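Local coordinates for freshwater cyanophage protein (Microcystis phage Mic1, PDB 6L2W) that is of unknown function but adopts a novel fold of an antiparallel sheet and two helices, and is presumably a structural protein of the phage, at residues N51-N54 against V55-C59. Sequence-based numbering, arbitrary orientation.
Sequences NLEN and VCEYC
The first turns of the alpha-helix 51-61 are knit by i to i+4 backbone bonds, beginning with Val-55 N to Asn-51 O at 2.9 Å and Cys-56 N to Leu-52 O at 2.9 Å. Both are fairly straight; Glu-57 N to Glu-53 O and Tyr-58 N to Asn-54 O continue the series. On the inner face, Leu-52 CD1 touches Cys-56 SG at 3.9 Å. The Cys-56 sulfur sits anti to its own carbonyl carbon (chi1 -73°), which turns it back toward the preceding turn, and the pair packs on Ile-102, Lys-105 and Leu-109 of helix 96-115. Val-55 is buried against Val-4 and Leu-45 of the sheet. The more exposed side carries Glu-53, Asn-54 and Glu-57, the last also touching Leu-109. Glu-53 and Glu-57 run alongside each other, their carboxylate planes nearly perpendicular and Glu-53 OE2 5.1 Å from Glu-57 OE1, a mild like-charge proximity that the weak, long ion pair of Glu-53 with Lys-105 may ease. Glu-57 CG lies 3.2 Å from Glu-53 O, while its OE1 comes within 3.6 Å of Asn-54 ND2, the amide and carboxylate planes only 17° apart. Asn-51 OD1 accepts from Thr-48 N, and its ND2 donates to Glu-46 O, tying this end of the helix to strand 45-46 and the link that follows it. Such a division of faces is typical of an amphipathic helix, here lodged between a beta-sheet and a second helix.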
ATOM      1  N   ASN B  51       6.838 -15.831  16.828  1.00 68.10           N
ATOM      2  CA  ASN B  51       5.651 -14.974  16.645  1.00 63.23           C
ATOM      3  C   ASN B  51       5.126 -15.050  15.197  1.00 58.18           C
ATOM      4  O   ASN B  51       4.048 -14.555  14.934  1.00 57.41           O
ATOM      5  CB  ASN B  51       5.917 -13.527  17.075  1.00 59.24           C
ATOM      6  CG  ASN B  51       6.811 -12.766  16.118  1.00 57.44           C
ATOM      7  OD1 ASN B  51       7.211 -13.296  15.084  1.00 57.65           O
ATOM      8  ND2 ASN B  51       7.147 -11.533  16.459  1.00 52.20           N
ATOM      9  N   LEU B  52       5.867 -15.659  14.272  1.00 56.52           N
ATOM     10  CA  LEU B  52       5.489 -15.714  12.843  1.00 57.00           C
ATOM     11  C   LEU B  52       4.077 -16.277  12.710  1.00 57.74           C
ATOM     12  O   LEU B  52       3.176 -15.675  12.100  1.00 58.91           O
ATOM     13  CB  LEU B  52       6.502 -16.591  12.097  1.00 58.00           C
ATOM     14  CG  LEU B  52       6.323 -16.755  10.585  1.00 63.01           C
ATOM     15  CD1 LEU B  52       5.141 -17.652  10.231  1.00 61.25           C
ATOM     16  CD2 LEU B  52       6.206 -15.413   9.885  1.00 63.04           C
ATOM     17  N   GLU B  53       3.921 -17.446  13.290  1.00 60.09           N
ATOM     18  CA  GLU B  53       2.664 -18.144  13.334  1.00 62.33           C
ATOM     19  C   GLU B  53       1.559 -17.204  13.836  1.00 57.70           C
ATOM     20  O   GLU B  53       0.492 -17.125  13.240  1.00 58.13           O
ATOM     21  CB  GLU B  53       2.799 -19.360  14.254  1.00 71.92           C
ATOM     22  CG  GLU B  53       1.812 -20.469  13.952  1.00 79.14           C
ATOM     23  CD  GLU B  53       2.384 -21.865  14.146  1.00 86.42           C
ATOM     24  OE1 GLU B  53       3.175 -22.305  13.277  1.00 79.60           O
ATOM     25  OE2 GLU B  53       2.039 -22.507  15.168  1.00 86.22           O
ATOM     26  N   ASN B  54       1.812 -16.490  14.921  1.00 55.10           N
ATOM     27  CA  ASN B  54       0.765 -15.690  15.550  1.00 55.87           C
ATOM     28  C   ASN B  54       0.379 -14.517  14.640  1.00 48.62           C
ATOM     29  O   ASN B  54      -0.762 -14.125  14.581  1.00 44.62           O
ATOM     30  CB  ASN B  54       1.186 -15.186  16.934  1.00 63.08           C
ATOM     31  CG  ASN B  54       1.356 -16.305  17.946  1.00 77.15           C
ATOM     32  OD1 ASN B  54       2.300 -16.289  18.739  1.00 88.11           O
ATOM     33  ND2 ASN B  54       0.458 -17.283  17.920  1.00 67.51           N
ATOM     34  N   VAL B  55       1.362 -13.929  13.983  1.00 48.89           N
ATOM     35  CA  VAL B  55       1.126 -12.833  13.070  1.00 45.74           C
ATOM     36  C   VAL B  55       0.285 -13.356  11.896  1.00 43.26           C
ATOM     37  O   VAL B  55      -0.700 -12.728  11.506  1.00 39.30           O
ATOM     38  CB  VAL B  55       2.461 -12.204  12.625  1.00 46.44           C
ATOM     39  CG1 VAL B  55       2.354 -11.525  11.272  1.00 43.74           C
ATOM     40  CG2 VAL B  55       3.002 -11.241  13.678  1.00 47.31           C
ATOM     41  N   CYS B  56       0.633 -14.524  11.361  1.00 40.29           N
ATOM     42  CA  CYS B  56      -0.098 -15.022  10.191  1.00 40.08           C
ATOM     43  C   CYS B  56      -1.543 -15.358  10.545  1.00 39.45           C
ATOM     44  O   CYS B  56      -2.442 -15.217   9.708  1.00 41.72           O
ATOM     45  CB  CYS B  56       0.554 -16.256   9.595  1.00 41.67           C
ATOM     46  SG  CYS B  56       2.078 -15.855   8.712  1.00 41.15           S
ATOM     47  N   GLU B  57      -1.743 -15.798  11.769  1.00 41.43           N
ATOM     48  CA  GLU B  57      -3.061 -16.239  12.232  1.00 45.65           C
ATOM     49  C   GLU B  57      -3.974 -15.014  12.383  1.00 43.79           C
ATOM     50  O   GLU B  57      -5.179 -15.042  12.053  1.00 40.41           O
ATOM     51  CB  GLU B  57      -2.928 -17.004  13.552  1.00 48.08           C
ATOM     52  CG  GLU B  57      -2.421 -18.430  13.374  1.00 61.74           C
ATOM     53  CD  GLU B  57      -2.446 -19.324  14.613  1.00 71.93           C
ATOM     54  OE1 GLU B  57      -1.662 -19.062  15.560  1.00 70.73           O
ATOM     55  OE2 GLU B  57      -3.241 -20.295  14.620  1.00 81.49           O
ATOM     56  N   TYR B  58      -3.406 -13.933  12.890  1.00 39.71           N
ATOM     57  CA  TYR B  58      -4.221 -12.771  13.105  1.00 42.64           C
ATOM     58  C   TYR B  58      -4.567 -12.144  11.740  1.00 39.62           C
ATOM     59  O   TYR B  58      -5.706 -11.732  11.522  1.00 38.62           O
ATOM     60  CB  TYR B  58      -3.534 -11.826  14.091  1.00 42.46           C
ATOM     61  CG  TYR B  58      -4.355 -10.603  14.375  1.00 45.35           C
ATOM     62  CD1 TYR B  58      -5.512 -10.673  15.132  1.00 47.67           C
ATOM     63  CD2 TYR B  58      -4.018  -9.383  13.818  1.00 46.72           C
ATOM     64  CE1 TYR B  58      -6.294  -9.550  15.361  1.00 50.34           C
ATOM     65  CE2 TYR B  58      -4.783  -8.251  14.041  1.00 47.70           C
ATOM     66  CZ  TYR B  58      -5.928  -8.332  14.808  1.00 52.78           C
ATOM     67  OH  TYR B  58      -6.667  -7.198  15.022  1.00 53.49           O
ATOM     68  N   CYS B  59      -3.601 -12.119  10.820  1.00 35.88           N
ATOM     69  CA  CYS B  59      -3.829 -11.567   9.474  1.00 44.07           C
ATOM     70  C   CYS B  59      -4.913 -12.365   8.733  1.00 40.57           C
ATOM     71  O   CYS B  59      -5.763 -11.773   8.050  1.00 45.11           O
ATOM     72  CB  CYS B  59      -2.533 -11.547   8.663  1.00 44.80           C
ATOM     73  SG  CYS B  59      -1.362 -10.283   9.235  1.00 51.21           S
TER